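Local coordinates for protein Thf1 (Thermosynechococcus elongatus, PDB 5MJR), which may take part in photosynthetic membrane biogenesis and associates with the FtsH protease complex involved in photosystem II repair, at residues L184-E187 with K188-R191; D176-A179 with P180-L184. One frame throughout, in Å; residues are numbered along the deposited sequence.

Contact 1: L184-E187 with K188-R191; sequences LPIE and KVKR. With SO4 (sulfate ion), chain B.
Glu-187 and Lys-190 meet because the first folds back while the second reaches out: the glutamate chain bends at its second torsion (chi2 -57°), whereas the lysine, with CG beside its backbone N (chi1 -74°), stays extended beyond CG. The two chains run side by side in the same direction, leaving Glu-187 OE2 3.4 Å from Lys-190 NZ, a salt bridge whose hydrogen bond is weak. The firmer partner of that ammonium is Asp-176 in helix 171-178. On its way out the lysine passes Ile-186, with Lys-190 CE 4.0 Å from Ile-186 CG2. With an alanine in place of Lys-190, Glu-187 and Asp-176 would probably both lose the positive charge they share, and the flank of Ile-186 would be bared.

All this grows from the first turn of helix 186-198. Pro-185 is the N-cap, and its O takes the N-H of Val-189 at 3.0 Å; Lys-190 N then bonds to Ile-186 O (2.9 Å). On the buried side, the Leu-184 and Val-189 side chains cross at about a right angle, with Leu-184 CD2 4.1 Å from Val-189 CG2, both touching Leu-156 of helix 150-162.

Round the other flank, Lys-188 and Arg-191 share a sulfate, probably from the crystallisation liquor. Lys-188 NZ donates to sulfate O1 at 2.6 Å. The guanidinium presents its edge, with Arg-191 NH1 2.8 Å from sulfate O2 and Arg-191 NH2 3.0 Å from sulfate O3, while Lys-188 CB sits above one face, toward its rim. The start of the helix thus sorts its chemistry by side: apolar groups inward, a lysine between two carboxylates on one flank, and a basic pair that can hold an anion on the other.

Contact 2: D176-A179 with P180-L184; sequences DQLA and PVIPL
Leu-178 O is the polar centre of this turn, gripped by two backbone N-H groups as helix 171-178 runs out. Val-181 N reaches it at 2.9 Å from above the carbonyl plane, 52° out of it. Ile-182 N lies 3.0 Å from the same Leu-178 O and comes in almost head-on, with a C=O...N angle of 175°. Residues 178-181 thus form a type I beta-turn at the C-terminal end of the helix, and the Ile-182 bond adds an i to i+4 link to the same oxygen.

A water adds a second tie, lying 2.9 Å from Ala-179 O and 2.7 Å from Leu-184 O, so that it spans the turn from its start to its far end. Pro-180 explains part of the change in bonding: its nitrogen has no hydrogen to give, and where a helical N-H would face Asp-176 O the ring puts Pro-180 CD instead, 3.3 Å from that oxygen. Ala-179 N makes a weak bond to the same carbonyl.

Farther out the contacts are apolar. Ile-182 holds CG1 between its backbone N and carbonyl carbon (chi1 68°), a setting that carries the side chain back along the helix end, with Ile-182 CD1 4.2 Å from Leu-178 CB. Val-181 turns one methyl to the backbone, CG2 lying 3.6 Å from Gln-177 O. Ala-179 CB rests beside the proline ring.

The turn links helix 171-178 to helix 186-198 in a fold without strands. Gln-177 touches Leu-123 and Leu-127 of helix 123-131, and the same helix is met near its end by Val-181, on Asn-131, and by Ile-182, on Leu-130. Leu-184, at the far end of the loop, reaches His-144 and the next helix.

In the fold
Contact 2 ends helix 171-178 and contact 1 starts helix 186-198; Leu-184 belongs to both, and their centres lie about 9 Å apart. Each is part surface, part interior, but contact 2 sits farther from the chain's centre, about 19 Å against 14 Å. Their chemistry differs too. The turn is held mostly by backbone atoms and a water, with two exposed prolines along it, while the helix start sets charged side chains outward and Val-189 inward. Direct joins between the two, the Asp-176 to Lys-190 salt bridge and Ile-186 CG1 packing 3.8 Å from Ala-179 CA, tie the end of helix 171-178 and the residue after it to the start of helix 186-198.

Contact 1: L184-E187 with K188-R191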
loop_
_atom_site.group_PDB
_atom_site.type_symbol
_atom_site.label_atom_id
_atom_site.label_comp_id
_atom_site.label_asym_id
_atom_site.label_seq_id
_atom_site.Cartn_x
_atom_site.Cartn_y
_atom_site.Cartn_z
ATOM N N LEU A 184 6.829 12.285 5.922
ATOM C CA LEU A 184 7.094 11.184 5.029
ATOM C C LEU A 184 8.252 11.595 4.107
ATOM O O LEU A 184 8.280 12.708 3.600
ATOM C CB LEU A 184 5.797 10.858 4.264
ATOM C CG LEU A 184 5.629 9.634 3.520
ATOM C CD1 LEU A 184 5.627 8.385 4.309
ATOM C CD2 LEU A 184 4.414 9.727 2.659
ATOM N N PRO A 185 9.239 10.726 3.850
ATOM C CA PRO A 185 10.438 11.190 3.089
ATOM C C PRO A 185 10.171 11.219 1.600
ATOM O O PRO A 185 10.214 10.225 0.831
ATOM C CB PRO A 185 11.474 10.120 3.442
ATOM C CG PRO A 185 10.631 8.901 3.687
ATOM C CD PRO A 185 9.433 9.388 4.394
ATOM N N ILE A 186 9.832 12.414 1.149
ATOM C CA ILE A 186 9.333 12.587 -0.218
ATOM C C ILE A 186 10.420 12.219 -1.297
ATOM O O ILE A 186 10.045 11.735 -2.371
ATOM C CB ILE A 186 8.755 14.020 -0.452
ATOM C CG1 ILE A 186 7.356 14.156 0.238
ATOM C CG2 ILE A 186 8.507 14.309 -1.892
ATOM C CD1 ILE A 186 6.257 13.253 -0.294
ATOM N N GLU A 187 11.718 12.349 -1.010
ATOM C CA GLU A 187 12.670 11.911 -2.040
ATOM C C GLU A 187 12.653 10.398 -2.274
ATOM O O GLU A 187 12.805 9.913 -3.396
ATOM C CB GLU A 187 14.116 12.424 -1.851
ATOM C CG GLU A 187 14.282 13.970 -2.023
ATOM C CD GLU A 187 13.800 14.481 -3.413
ATOM O OE1 GLU A 187 14.438 14.065 -4.429
ATOM O OE2 GLU A 187 12.799 15.290 -3.471
ATOM N N LYS A 188 12.467 9.641 -1.190
ATOM C CA LYS A 188 12.239 8.204 -1.301
ATOM C C LYS A 188 10.906 7.844 -1.911
ATOM O O LYS A 188 10.846 6.933 -2.746
ATOM C CB LYS A 188 12.299 7.583 0.123
ATOM C CG LYS A 188 13.633 7.722 0.761
ATOM C CD LYS A 188 13.629 6.950 2.093
ATOM C CE LYS A 188 14.980 7.070 2.691
ATOM N NZ LYS A 188 15.121 6.307 3.919
ATOM N N VAL A 189 9.856 8.619 -1.644
ATOM C CA VAL A 189 8.596 8.447 -2.325
ATOM C C VAL A 189 8.756 8.586 -3.845
ATOM O O VAL A 189 8.212 7.782 -4.615
ATOM C CB VAL A 189 7.515 9.359 -1.776
ATOM C CG1 VAL A 189 6.248 9.341 -2.591
ATOM C CG2 VAL A 189 7.186 9.026 -0.320
ATOM N N LYS A 190 9.440 9.643 -4.305
ATOM C CA LYS A 190 9.630 9.844 -5.743
ATOM C C LYS A 190 10.288 8.607 -6.338
ATOM O O LYS A 190 9.893 8.133 -7.396
ATOM C CB LYS A 190 10.463 11.123 -5.971
ATOM C CG LYS A 190 9.640 12.408 -5.713
ATOM C CD LYS A 190 10.585 13.574 -5.944
ATOM C CE LYS A 190 9.879 14.883 -5.621
ATOM N NZ LYS A 190 10.684 16.008 -5.994
ATOM N N ARG A 191 11.408 8.225 -5.724
ATOM C CA ARG A 191 12.138 7.056 -6.162
ATOM C C ARG A 191 11.259 5.824 -6.268
ATOM O O ARG A 191 11.255 5.107 -7.281
ATOM C CB ARG A 191 13.299 6.812 -5.188
ATOM C CG ARG A 191 14.010 5.475 -5.389
ATOM C CD ARG A 191 14.820 5.073 -4.118
ATOM N NE ARG A 191 13.924 4.606 -3.070
ATOM C CZ ARG A 191 14.249 4.406 -1.799
ATOM N NH1 ARG A 191 15.475 4.665 -1.354
ATOM N NH2 ARG A 191 13.295 4.003 -0.931
HETATM S S SO4 B . 14.987 2.975 2.279
HETATM O O1 SO4 B . 14.665 3.727 3.541
HETATM O O2 SO4 B . 15.740 3.904 1.374
HETATM O O3 SO4 B . 13.671 2.574 1.684
HETATM O O4 SO4 B . 15.817 1.800 2.457
#

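Contact 2: D176-A179 with P180-L184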
loop_
_atom_site.group_PDB
_atom_site.type_symbol
_atom_site.label_atom_id
_atom_site.label_comp_id
_atom_site.label_asym_id
_atom_site.label_seq_id
_atom_site.Cartn_x
_atom_site.Cartn_y
_atom_site.Cartn_z
ATOM N N ASP A 176 6.309 17.818 -4.502
ATOM C CA ASP A 176 7.059 18.981 -4.036
ATOM C C ASP A 176 6.292 19.874 -3.057
ATOM O O ASP A 176 6.914 20.403 -2.144
ATOM C CB ASP A 176 7.553 19.778 -5.189
ATOM C CG ASP A 176 8.730 19.137 -5.927
ATOM O OD1 ASP A 176 9.395 18.196 -5.336
ATOM O OD2 ASP A 176 8.986 19.593 -7.061
ATOM N N GLN A 177 5.002 20.017 -3.235
ATOM C CA GLN A 177 4.184 20.797 -2.306
ATOM C C GLN A 177 4.111 20.091 -0.923
ATOM O O GLN A 177 3.992 20.685 0.112
ATOM C CB GLN A 177 2.770 20.954 -2.845
ATOM C CG GLN A 177 2.609 21.873 -4.037
ATOM C CD GLN A 177 1.193 22.188 -4.424
ATOM O OE1 GLN A 177 0.722 21.881 -5.550
ATOM N NE2 GLN A 177 0.505 22.867 -3.508
ATOM N N LEU A 178 4.036 18.751 -0.936
ATOM C CA LEU A 178 3.928 17.984 0.299
ATOM C C LEU A 178 5.258 17.971 1.076
ATOM O O LEU A 178 5.204 17.827 2.304
ATOM C CB LEU A 178 3.492 16.547 -0.009
ATOM C CG LEU A 178 2.074 16.382 -0.408
ATOM C CD1 LEU A 178 1.770 14.954 -0.935
ATOM C CD2 LEU A 178 1.137 16.708 0.770
ATOM N N ALA A 179 6.374 18.083 0.410
ATOM C CA ALA A 179 7.682 17.818 1.036
ATOM C C ALA A 179 7.905 18.722 2.286
ATOM O O ALA A 179 8.352 18.175 3.306
ATOM C CB ALA A 179 8.815 17.964 0.014
ATOM N N PRO A 180 7.573 20.041 2.263
ATOM C CA PRO A 180 7.767 20.823 3.499
ATOM C C PRO A 180 6.708 20.637 4.561
ATOM O O PRO A 180 6.840 21.199 5.658
ATOM C CB PRO A 180 7.834 22.244 2.953
ATOM C CG PRO A 180 7.131 22.212 1.665
ATOM C CD PRO A 180 7.188 20.887 1.127
ATOM N N VAL A 181 5.631 19.916 4.235
ATOM C CA VAL A 181 4.462 19.802 5.087
ATOM C C VAL A 181 4.412 18.496 5.862
ATOM O O VAL A 181 3.937 18.551 7.012
ATOM C CB VAL A 181 3.153 19.975 4.200
ATOM C CG1 VAL A 181 1.864 19.696 4.936
ATOM C CG2 VAL A 181 3.137 21.350 3.567
ATOM N N ILE A 182 4.830 17.362 5.265
ATOM C CA ILE A 182 4.746 16.077 5.952
ATOM C C ILE A 182 6.125 15.497 6.141
ATOM O O ILE A 182 7.029 15.698 5.322
ATOM C CB ILE A 182 3.767 15.140 5.198
ATOM C CG1 ILE A 182 4.293 14.709 3.852
ATOM C CG2 ILE A 182 2.377 15.715 5.140
ATOM C CD1 ILE A 182 3.480 13.667 3.086
ATOM N N PRO A 183 6.276 14.615 7.187
ATOM C CA PRO A 183 7.548 13.992 7.500
ATOM C C PRO A 183 7.823 12.741 6.691
ATOM O O PRO A 183 8.926 12.168 6.795
ATOM C CB PRO A 183 7.460 13.706 9.013
ATOM C CG PRO A 183 6.003 13.572 9.233
ATOM C CD PRO A 183 5.329 14.484 8.315
ATOM N N LEU A 184 6.829 12.285 5.922
ATOM C CA LEU A 184 7.094 11.184 5.029
ATOM C C LEU A 184 8.252 11.595 4.107
ATOM O O LEU A 184 8.280 12.708 3.600
ATOM C CB LEU A 184 5.797 10.858 4.264
ATOM C CG LEU A 184 5.629 9.634 3.520
ATOM C CD1 LEU A 184 5.627 8.385 4.309
ATOM C CD2 LEU A 184 4.414 9.727 2.659
HETATM O O HOH W 1 8.969 15.311 3.110
#